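Beta-xylosidase (Uncultured organism, PDB 4MLG) probably hydrolyses short xylan fragments from their non-reducing ends to release xylose, as a family 43 glycoside hydrolase with a beta-propeller fold. Local coordinates at residues K49-F54 / V69-E74; R81-S86 / F99-Q104; I107-V112 / E126-G131. All blocks are in the same frame, centred on the assembly; numbering follows the deposited sequence.

Packing between and within consecutive sheets of a beta-propeller is illustrated by three contacts that follow one another along the chain. Interaction 1 belongs to one sheet, while interactions 2 and 3 lie in and beside the next. The centres of interactions 1 and 2 are 11 Å apart, and Tyr51 OH, 2.5 Å from Trp84 O in a probable hydrogen bond, joins them. Interactions 2 and 3, with centres 9 Å apart, share neighbouring strands, paired by Phe99 O to Gly111 N (2.8 Å) and Leu101 N to Arg109 O (2.9 Å). Interaction 2 alone reaches the calcium ion, through Asp85; His274 completes the protein's share of that site.

Interaction 1 (K49-F54 / V69-E74); sequences KDYHVF and VVLRTE
Tyr51 and Leu71 lie side by side and point the same way, on the buried face of an antiparallel hairpin. With CG turned away from its own carbonyl carbon (chi1 -73°), the tyrosine stands up from the strand, and Leu71 CD2 meets the ring at its edge, near the ring plane, 3.6 Å from Tyr51 CD2. Next along the hairpin, Val53 crosses Val70 at about a right angle, and their CG2 methyls approach to 3.6 Å. Beneath these apolar groups the backbones are joined by Tyr51 N to Leu71 O (2.8 Å) and by Val70 N to Tyr51 O (2.9 Å). Two successive residues, Val70 and Leu71, thus serve one tyrosine, an arrangement consistent with a beta bulge.

The other side is looser and nearer solvent: Asp50, His52 and Val69 are partly exposed, and the ends of Arg72 and Lys49 lead away from the partner strand. Val69 CG2 touches the His52 imidazole, 3.4 Å from its NE2. Asp50 and Arg72 form an antiparallel non-hydrogen-bonded pair whose CB atoms lie side by side, but the arginine chain then bends away. At the end of the contact Thr73 N donates to Lys49 O over 3.0 Å, tilted 24° from the carbonyl plane. The exposed lysine chain runs extended and makes a cation-pi contact with Trp33.

In the propeller the pair forms the outer hairpin of its sheet: strand 50-56 is flanked by strand 24-32 as well as by strand 64-72. The phenol of Tyr51 passes from this sheet into the next, where its OH hydrogen-bonds Trp84 O and its ring packs against Met97, Phe99 and Pro100 of strand 94-102 and Leu83 of strand 81-91.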
loop_
_atom_site.group_PDB
_atom_site.type_symbol
_atom_site.label_atom_id
_atom_site.label_comp_id
_atom_site.label_asym_id
_atom_site.label_seq_id
_atom_site.Cartn_x
_atom_site.Cartn_y
_atom_site.Cartn_z
ATOM N N LYS A 49 -8.795 -18.307 -3.391
ATOM C CA LYS A 49 -9.311 -17.307 -4.319
ATOM C C LYS A 49 -10.801 -17.002 -4.164
ATOM O O LYS A 49 -11.348 -16.198 -4.917
ATOM C CB LYS A 49 -9.008 -17.719 -5.763
ATOM C CG LYS A 49 -9.476 -19.120 -6.119
ATOM C CD LYS A 49 -9.089 -19.484 -7.542
ATOM C CE LYS A 49 -9.495 -20.909 -7.879
ATOM N NZ LYS A 49 -9.155 -21.270 -9.283
ATOM N N ASP A 50 -11.455 -17.631 -3.191
ATOM C CA ASP A 50 -12.881 -17.392 -2.982
ATOM C C ASP A 50 -13.362 -17.696 -1.560
ATOM O O ASP A 50 -12.610 -18.212 -0.732
ATOM C CB ASP A 50 -13.714 -18.175 -4.002
ATOM C CG ASP A 50 -13.549 -19.673 -3.862
ATOM O OD1 ASP A 50 -12.521 -20.107 -3.300
ATOM O OD2 ASP A 50 -14.444 -20.416 -4.314
ATOM N N TYR A 51 -14.624 -17.364 -1.293
ATOM C CA TYR A 51 -15.237 -17.602 0.010
ATOM C C TYR A 51 -16.560 -18.349 -0.124
ATOM O O TYR A 51 -17.406 -17.987 -0.940
ATOM C CB TYR A 51 -15.497 -16.278 0.735
ATOM C CG TYR A 51 -14.263 -15.597 1.277
ATOM C CD1 TYR A 51 -13.204 -16.334 1.787
ATOM C CD2 TYR A 51 -14.159 -14.212 1.280
ATOM C CE1 TYR A 51 -12.074 -15.711 2.284
ATOM C CE2 TYR A 51 -13.036 -13.581 1.773
ATOM C CZ TYR A 51 -11.996 -14.334 2.273
ATOM O OH TYR A 51 -10.877 -13.701 2.764
ATOM N N HIS A 52 -16.730 -19.388 0.687
ATOM C CA HIS A 52 -18.020 -20.051 0.823
ATOM C C HIS A 52 -18.627 -19.670 2.171
ATOM O O HIS A 52 -17.936 -19.139 3.042
ATOM C CB HIS A 52 -17.866 -21.571 0.729
ATOM C CG HIS A 52 -17.625 -22.073 -0.661
ATOM N ND1 HIS A 52 -18.551 -22.826 -1.351
ATOM C CD2 HIS A 52 -16.560 -21.940 -1.486
ATOM C CE1 HIS A 52 -18.068 -23.131 -2.542
ATOM N NE2 HIS A 52 -16.862 -22.605 -2.649
ATOM N N VAL A 53 -19.919 -19.933 2.341
ATOM C CA VAL A 53 -20.590 -19.672 3.611
ATOM C C VAL A 53 -21.422 -20.872 4.050
ATOM O O VAL A 53 -22.327 -21.306 3.337
ATOM C CB VAL A 53 -21.492 -18.421 3.541
ATOM C CG1 VAL A 53 -22.351 -18.311 4.792
ATOM C CG2 VAL A 53 -20.654 -17.167 3.362
ATOM N N PHE A 54 -21.111 -21.407 5.226
ATOM C CA PHE A 54 -21.833 -22.557 5.756
ATOM C C PHE A 54 -22.686 -22.170 6.961
ATOM O O PHE A 54 -22.319 -21.284 7.733
ATOM C CB PHE A 54 -20.859 -23.675 6.134
ATOM C CG PHE A 54 -20.004 -24.147 4.992
ATOM C CD1 PHE A 54 -20.483 -25.084 4.091
ATOM C CD2 PHE A 54 -18.720 -23.657 4.821
ATOM C CE1 PHE A 54 -19.699 -25.521 3.040
ATOM C CE2 PHE A 54 -17.933 -24.088 3.773
ATOM C CZ PHE A 54 -18.421 -25.022 2.881
ATOM N N VAL A 69 -20.463 -19.986 -3.230
ATOM C CA VAL A 69 -19.510 -18.882 -3.282
ATOM C C VAL A 69 -20.211 -17.538 -3.093
ATOM O O VAL A 69 -21.225 -17.261 -3.732
ATOM C CB VAL A 69 -18.737 -18.876 -4.617
ATOM C CG1 VAL A 69 -17.800 -17.677 -4.692
ATOM C CG2 VAL A 69 -17.966 -20.175 -4.786
ATOM N N VAL A 70 -19.665 -16.709 -2.208
ATOM C CA VAL A 70 -20.233 -15.394 -1.932
ATOM C C VAL A 70 -19.266 -14.281 -2.319
ATOM O O VAL A 70 -19.634 -13.106 -2.334
ATOM C CB VAL A 70 -20.588 -15.237 -0.447
ATOM C CG1 VAL A 70 -21.724 -16.175 -0.069
ATOM C CG2 VAL A 70 -19.361 -15.493 0.415
ATOM N N LEU A 71 -18.029 -14.660 -2.626
ATOM C CA LEU A 71 -16.998 -13.700 -3.002
ATOM C C LEU A 71 -15.821 -14.411 -3.660
ATOM O O LEU A 71 -15.399 -15.472 -3.204
ATOM C CB LEU A 71 -16.511 -12.931 -1.770
ATOM C CG LEU A 71 -15.565 -11.750 -2.008
ATOM C CD1 LEU A 71 -16.296 -10.612 -2.701
ATOM C CD2 LEU A 71 -14.946 -11.275 -0.701
ATOM N N ARG A 72 -15.302 -13.826 -4.736
ATOM C CA ARG A 72 -14.097 -14.339 -5.382
ATOM C C ARG A 72 -13.194 -13.185 -5.811
ATOM O O ARG A 72 -13.653 -12.052 -5.961
ATOM C CB ARG A 72 -14.446 -15.229 -6.579
ATOM C CG ARG A 72 -15.081 -14.495 -7.748
ATOM C CD ARG A 72 -15.448 -15.454 -8.874
ATOM N NE ARG A 72 -16.457 -16.427 -8.462
ATOM C CZ ARG A 72 -17.768 -16.254 -8.607
ATOM N NH1 ARG A 72 -18.237 -15.142 -9.156
ATOM N NH2 ARG A 72 -18.613 -17.193 -8.202
ATOM N N THR A 73 -11.913 -13.481 -6.007
ATOM C CA THR A 73 -10.922 -12.461 -6.342
ATOM C C THR A 73 -11.253 -11.678 -7.615
ATOM O O THR A 73 -10.900 -10.508 -7.733
ATOM C CB THR A 73 -9.509 -13.062 -6.472
ATOM O OG1 THR A 73 -9.510 -14.080 -7.481
ATOM C CG2 THR A 73 -9.067 -13.669 -5.150
ATOM N N GLU A 74 -11.931 -12.322 -8.560
ATOM C CA GLU A 74 -12.305 -11.658 -9.807
ATOM C C GLU A 74 -13.283 -10.513 -9.564
ATOM O O GLU A 74 -13.244 -9.495 -10.256
ATOM C CB GLU A 74 -12.919 -12.650 -10.799
ATOM C CG GLU A 74 -11.969 -13.720 -11.309
ATOM C CD GLU A 74 -12.030 -14.993 -10.490
ATOM O OE1 GLU A 74 -12.045 -16.085 -11.095
ATOM O OE2 GLU A 74 -12.059 -14.904 -9.245
#

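Interaction 2 (R81-S86 / F99-Q104); sequences RQLWDS and FPLKDQ. With CA (calcium ion), chain M.
Gln82 OE1 has the Lys102 side chain drawn along it, with CD at 3.2 Å and NZ at 3.3 Å. The two side chains run alongside each other, both extended beyond CG, and the other end of the amide is held from outside, Gln82 NE2 hydrogen-bonding Phe46 O. A water accepts from Lys102 NZ over 3.2 Å; its distance to Gln82 NE2 is doubtfully short. Close beside the amide, the Arg81 guanidinium turns one face to Lys102 CD, offset toward its rim, although the cationic ends come close, NH2 to NZ 3.4 Å. Asp106 and Asp44, which form salt bridges with the arginine, probably offset that repulsion.

The backbone pairing is slack. Lys102 N to Arg81 O spans 3.3 Å, and the return bond from Arg81 N to Lys102 O is weak, as is Trp84 N to Pro100 O. Apolar contacts add to it: Leu83 CD2 reaches both Phe99 CD1 (3.6 Å) and Leu101 CD1, while Trp84 CB rests on Pro100 CG at 3.7 Å.

Beyond the tryptophan comes Asp85, whose OD2 binds the calcium ion together with His274. With such weak backbone bonds, the pairing that precedes this ligand rests largely on side-chain packing.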
loop_
_atom_site.group_PDB
_atom_site.type_symbol
_atom_site.label_atom_id
_atom_site.label_comp_id
_atom_site.label_asym_id
_atom_site.label_seq_id
_atom_site.Cartn_x
_atom_site.Cartn_y
_atom_site.Cartn_z
ATOM N N ARG A 81 -3.970 -10.964 -5.299
ATOM C CA ARG A 81 -4.046 -12.410 -5.106
ATOM C C ARG A 81 -4.197 -12.799 -3.637
ATOM O O ARG A 81 -3.937 -11.996 -2.738
ATOM C CB ARG A 81 -2.815 -13.099 -5.703
ATOM C CG ARG A 81 -1.491 -12.617 -5.135
ATOM C CD ARG A 81 -0.327 -13.161 -5.943
ATOM N NE ARG A 81 0.962 -12.695 -5.442
ATOM C CZ ARG A 81 1.757 -13.408 -4.653
ATOM N NH1 ARG A 81 1.396 -14.626 -4.272
ATOM N NH2 ARG A 81 2.916 -12.907 -4.246
ATOM N N GLN A 82 -4.640 -14.037 -3.418
ATOM C CA GLN A 82 -4.689 -14.661 -2.093
ATOM C C GLN A 82 -5.723 -14.073 -1.129
ATOM O O GLN A 82 -5.442 -13.115 -0.408
ATOM C CB GLN A 82 -3.295 -14.684 -1.454
ATOM C CG GLN A 82 -2.281 -15.520 -2.225
ATOM C CD GLN A 82 -0.855 -15.281 -1.773
ATOM O OE1 GLN A 82 -0.352 -14.161 -1.838
ATOM N NE2 GLN A 82 -0.194 -16.336 -1.310
ATOM N N LEU A 83 -6.916 -14.662 -1.124
ATOM C CA LEU A 83 -7.944 -14.342 -0.136
ATOM C C LEU A 83 -7.738 -15.193 1.108
ATOM O O LEU A 83 -8.073 -16.377 1.114
ATOM C CB LEU A 83 -9.338 -14.623 -0.695
ATOM C CG LEU A 83 -10.038 -13.525 -1.489
ATOM C CD1 LEU A 83 -11.423 -13.989 -1.912
ATOM C CD2 LEU A 83 -10.124 -12.252 -0.665
ATOM N N TRP A 84 -7.198 -14.594 2.162
ATOM C CA TRP A 84 -6.907 -15.345 3.378
ATOM C C TRP A 84 -8.040 -15.259 4.407
ATOM O O TRP A 84 -9.185 -14.986 4.049
ATOM C CB TRP A 84 -5.551 -14.928 3.962
ATOM C CG TRP A 84 -4.381 -15.442 3.153
ATOM C CD1 TRP A 84 -4.439 -16.091 1.951
ATOM C CD2 TRP A 84 -2.989 -15.362 3.494
ATOM N NE1 TRP A 84 -3.174 -16.415 1.523
ATOM C CE2 TRP A 84 -2.266 -15.979 2.452
ATOM C CE3 TRP A 84 -2.284 -14.828 4.577
ATOM C CZ2 TRP A 84 -0.874 -16.075 2.462
ATOM C CZ3 TRP A 84 -0.902 -14.924 4.584
ATOM C CH2 TRP A 84 -0.213 -15.542 3.534
ATOM N N ASP A 85 -7.719 -15.507 5.675
ATOM C CA ASP A 85 -8.726 -15.595 6.735
ATOM C C ASP A 85 -9.557 -14.324 6.904
ATOM O O ASP A 85 -9.025 -13.270 7.237
ATOM C CB ASP A 85 -8.061 -15.948 8.067
ATOM C CG ASP A 85 -9.031 -15.916 9.232
ATOM O OD1 ASP A 85 -10.168 -16.409 9.080
ATOM O OD2 ASP A 85 -8.654 -15.394 10.301
ATOM N N SER A 86 -10.866 -14.442 6.695
ATOM C CA SER A 86 -11.778 -13.306 6.813
ATOM C C SER A 86 -12.644 -13.387 8.071
ATOM O O SER A 86 -12.599 -14.375 8.805
ATOM C CB SER A 86 -12.677 -13.226 5.580
ATOM O OG SER A 86 -13.436 -14.414 5.431
ATOM N N PHE A 99 -12.048 -8.963 4.581
ATOM C CA PHE A 99 -11.144 -9.934 3.981
ATOM C C PHE A 99 -9.749 -9.359 3.761
ATOM O O PHE A 99 -9.602 -8.201 3.372
ATOM C CB PHE A 99 -11.712 -10.440 2.651
ATOM C CG PHE A 99 -11.961 -9.353 1.641
ATOM C CD1 PHE A 99 -10.979 -8.993 0.732
ATOM C CD2 PHE A 99 -13.181 -8.698 1.596
ATOM C CE1 PHE A 99 -11.205 -7.993 -0.195
ATOM C CE2 PHE A 99 -13.414 -7.699 0.669
ATOM C CZ PHE A 99 -12.425 -7.347 -0.227
ATOM N N PRO A 100 -8.718 -10.173 4.021
ATOM C CA PRO A 100 -7.336 -9.812 3.710
ATOM C C PRO A 100 -6.999 -10.210 2.277
ATOM O O PRO A 100 -7.467 -11.244 1.799
ATOM C CB PRO A 100 -6.536 -10.655 4.699
ATOM C CG PRO A 100 -7.362 -11.872 4.891
ATOM C CD PRO A 100 -8.805 -11.454 4.742
ATOM N N LEU A 101 -6.204 -9.391 1.601
ATOM C CA LEU A 101 -5.873 -9.635 0.202
ATOM C C LEU A 101 -4.704 -8.757 -0.212
ATOM O O LEU A 101 -4.716 -7.548 0.017
ATOM C CB LEU A 101 -7.082 -9.340 -0.689
ATOM C CG LEU A 101 -6.963 -9.617 -2.190
ATOM C CD1 LEU A 101 -7.040 -11.106 -2.476
ATOM C CD2 LEU A 101 -8.045 -8.870 -2.947
ATOM N N LYS A 102 -3.689 -9.368 -0.812
ATOM C CA LYS A 102 -2.580 -8.602 -1.356
ATOM C C LYS A 102 -3.111 -7.743 -2.491
ATOM O O LYS A 102 -3.865 -8.224 -3.337
ATOM C CB LYS A 102 -1.474 -9.526 -1.869
ATOM C CG LYS A 102 -0.734 -10.298 -0.786
ATOM C CD LYS A 102 0.430 -11.073 -1.388
ATOM C CE LYS A 102 1.247 -11.796 -0.331
ATOM N NZ LYS A 102 2.365 -12.557 -0.956
ATOM N N ASP A 103 -2.736 -6.469 -2.503
ATOM C CA ASP A 103 -3.137 -5.581 -3.586
ATOM C C ASP A 103 -2.326 -5.883 -4.843
ATOM O O ASP A 103 -1.629 -6.893 -4.918
ATOM C CB ASP A 103 -2.989 -4.111 -3.181
ATOM C CG ASP A 103 -1.609 -3.784 -2.637
ATOM O OD1 ASP A 103 -0.644 -4.511 -2.950
ATOM O OD2 ASP A 103 -1.487 -2.787 -1.894
ATOM N N GLN A 104 -2.405 -4.996 -5.826
ATOM C CA GLN A 104 -1.688 -5.203 -7.077
ATOM C C GLN A 104 -0.196 -4.907 -6.930
ATOM O O GLN A 104 0.559 -4.969 -7.899
ATOM C CB GLN A 104 -2.326 -4.376 -8.192
ATOM C CG GLN A 104 -3.764 -4.783 -8.466
ATOM C CD GLN A 104 -4.493 -3.808 -9.359
ATOM O OE1 GLN A 104 -3.886 -2.927 -9.967
ATOM N NE2 GLN A 104 -5.811 -3.958 -9.442
HETATM CA CA CA M . -9.879 -15.769 12.272
HETATM O O HOH W 1 2.161 -15.750 -0.767
#

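Interaction 3 (I107-V112 / E126-G131); sequences IFRIGV and ENPIKG
Ile129 and Ile110 meet through a backbone bond, and the Ile129 side chain goes on to pack on Ile110 and Val112, a case where a loop is fastened alongside a strand without joining it as a regular strand. Ile129 N donates to Ile110 O over 2.8 Å, nearly straight at 168° and tilted 18° from the carbonyl plane.

The isoleucine side chain then runs across the same carbonyl. Its CB lies 3.4 Å from Ile110 O. CG1, turned opposite the residue's own carbonyl carbon (chi1 -60°), stays over that oxygen and already touches Val112 CG2 at 3.7 Å. With the chain extended at chi2, the terminal CD1 lies against Val112 CG2 (3.7 Å) and Ile110 CG2 (4.1 Å). Both partners cross it obliquely.

On the preceding residue, Pro128 CB packs on Arg109 CB at 3.6 Å, and the rest of the arginine bends off at chi2. Its guanidinium bonds to Ser132 O, and to Asp103 and Asn105 of the second subunit, so the strand also takes part in the dimer interface. Further along the strand, at Val112, a water accepts from the backbone N (3.0 Å) and sits close to Asn127 O, that second distance being doubtfully short.

Strand 108-115 lies between strand 94-102 and the short strand 123-124 in an antiparallel sheet, and the segment 126-131 follows strand 123-124 on the way to strand 138-141. Ile129 also touches Tyr98 of strand 94-102, in the sheet just left, and Phe195 from the loop between strands 184-188 and 200-205, and so sits between the two.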
loop_
_atom_site.group_PDB
_atom_site.type_symbol
_atom_site.label_atom_id
_atom_site.label_comp_id
_atom_site.label_asym_id
_atom_site.label_seq_id
_atom_site.Cartn_x
_atom_site.Cartn_y
_atom_site.Cartn_z
ATOM N N ILE A 107 1.055 -6.222 -1.598
ATOM C CA ILE A 107 1.033 -5.783 -0.209
ATOM C C ILE A 107 -0.315 -6.129 0.410
ATOM O O ILE A 107 -1.362 -5.765 -0.131
ATOM C CB ILE A 107 1.277 -4.267 -0.091
ATOM C CG1 ILE A 107 2.592 -3.884 -0.769
ATOM C CG2 ILE A 107 1.285 -3.839 1.367
ATOM C CD1 ILE A 107 2.913 -2.404 -0.699
ATOM N N PHE A 108 -0.295 -6.839 1.535
ATOM C CA PHE A 108 -1.536 -7.267 2.171
ATOM C C PHE A 108 -2.359 -6.089 2.678
ATOM O O PHE A 108 -1.889 -5.282 3.478
ATOM C CB PHE A 108 -1.274 -8.271 3.299
ATOM C CG PHE A 108 -1.591 -9.693 2.927
ATOM C CD1 PHE A 108 -2.896 -10.075 2.648
ATOM C CD2 PHE A 108 -0.589 -10.648 2.853
ATOM C CE1 PHE A 108 -3.194 -11.382 2.299
ATOM C CE2 PHE A 108 -0.882 -11.956 2.507
ATOM C CZ PHE A 108 -2.185 -12.322 2.229
ATOM N N ARG A 109 -3.588 -5.997 2.184
ATOM C CA ARG A 109 -4.529 -4.977 2.619
ATOM C C ARG A 109 -5.794 -5.670 3.097
ATOM O O ARG A 109 -5.934 -6.886 2.952
ATOM C CB ARG A 109 -4.862 -4.019 1.473
ATOM C CG ARG A 109 -3.663 -3.301 0.870
ATOM C CD ARG A 109 -2.998 -2.374 1.874
ATOM N NE ARG A 109 -2.051 -1.464 1.235
ATOM C CZ ARG A 109 -1.352 -0.538 1.883
ATOM N NH1 ARG A 109 -1.487 -0.398 3.195
ATOM N NH2 ARG A 109 -0.515 0.250 1.220
ATOM N N ILE A 110 -6.713 -4.898 3.667
ATOM C CA ILE A 110 -7.978 -5.449 4.137
ATOM C C ILE A 110 -9.152 -4.726 3.487
ATOM O O ILE A 110 -9.267 -3.505 3.579
ATOM C CB ILE A 110 -8.094 -5.366 5.669
ATOM C CG1 ILE A 110 -7.004 -6.213 6.329
ATOM C CG2 ILE A 110 -9.473 -5.823 6.129
ATOM C CD1 ILE A 110 -7.015 -6.167 7.843
ATOM N N GLY A 111 -10.018 -5.486 2.825
ATOM C CA GLY A 111 -11.149 -4.911 2.122
ATOM C C GLY A 111 -12.474 -5.210 2.795
ATOM O O GLY A 111 -12.550 -6.062 3.684
ATOM N N VAL A 112 -13.520 -4.509 2.366
ATOM C CA VAL A 112 -14.849 -4.681 2.940
ATOM C C VAL A 112 -15.863 -5.136 1.894
ATOM O O VAL A 112 -15.956 -4.556 0.811
ATOM C CB VAL A 112 -15.349 -3.379 3.594
ATOM C CG1 VAL A 112 -16.766 -3.555 4.122
ATOM C CG2 VAL A 112 -14.412 -2.953 4.711
ATOM N N GLU A 126 -14.608 -0.909 -3.794
ATOM C CA GLU A 126 -13.661 -0.852 -4.903
ATOM C C GLU A 126 -12.218 -0.686 -4.441
ATOM O O GLU A 126 -11.283 -0.935 -5.203
ATOM C CB GLU A 126 -14.046 0.260 -5.878
ATOM C CG GLU A 126 -15.422 0.076 -6.490
ATOM C CD GLU A 126 -15.771 1.170 -7.473
ATOM O OE1 GLU A 126 -14.872 1.966 -7.819
ATOM O OE2 GLU A 126 -16.943 1.235 -7.897
ATOM N N ASN A 127 -12.039 -0.270 -3.192
ATOM C CA ASN A 127 -10.704 -0.056 -2.644
ATOM C C ASN A 127 -10.571 -0.607 -1.229
ATOM O O ASN A 127 -11.555 -0.680 -0.493
ATOM C CB ASN A 127 -10.345 1.433 -2.670
ATOM C CG ASN A 127 -10.224 1.979 -4.080
ATOM O OD1 ASN A 127 -11.178 2.531 -4.626
ATOM N ND2 ASN A 127 -9.046 1.826 -4.676
ATOM N N PRO A 128 -9.350 -1.008 -0.845
ATOM C CA PRO A 128 -9.136 -1.522 0.510
ATOM C C PRO A 128 -9.265 -0.417 1.551
ATOM O O PRO A 128 -9.221 0.763 1.201
ATOM C CB PRO A 128 -7.694 -2.031 0.462
ATOM C CG PRO A 128 -7.047 -1.223 -0.608
ATOM C CD PRO A 128 -8.112 -1.033 -1.644
ATOM N N ILE A 129 -9.427 -0.804 2.812
ATOM C CA ILE A 129 -9.523 0.146 3.915
ATOM C C ILE A 129 -8.263 1.001 4.012
ATOM O O ILE A 129 -7.147 0.485 3.962
ATOM C CB ILE A 129 -9.743 -0.583 5.256
ATOM C CG1 ILE A 129 -11.039 -1.397 5.217
ATOM C CG2 ILE A 129 -9.770 0.404 6.413
ATOM C CD1 ILE A 129 -11.317 -2.160 6.499
ATOM N N LYS A 130 -8.448 2.310 4.141
ATOM C CA LYS A 130 -7.330 3.241 4.244
ATOM C C LYS A 130 -6.478 2.958 5.476
ATOM O O LYS A 130 -6.988 2.905 6.596
ATOM C CB LYS A 130 -7.843 4.682 4.284
ATOM C CG LYS A 130 -8.659 5.082 3.068
ATOM C CD LYS A 130 -9.300 6.445 3.260
ATOM C CE LYS A 130 -10.007 6.899 1.996
ATOM N NZ LYS A 130 -11.036 5.922 1.543
ATOM N N GLY A 131 -5.179 2.774 5.262
ATOM C CA GLY A 131 -4.249 2.545 6.353
ATOM C C GLY A 131 -4.122 1.086 6.742
ATOM O O GLY A 131 -3.255 0.722 7.537
HETATM O O HOH W 2 -12.540 -1.867 1.420
#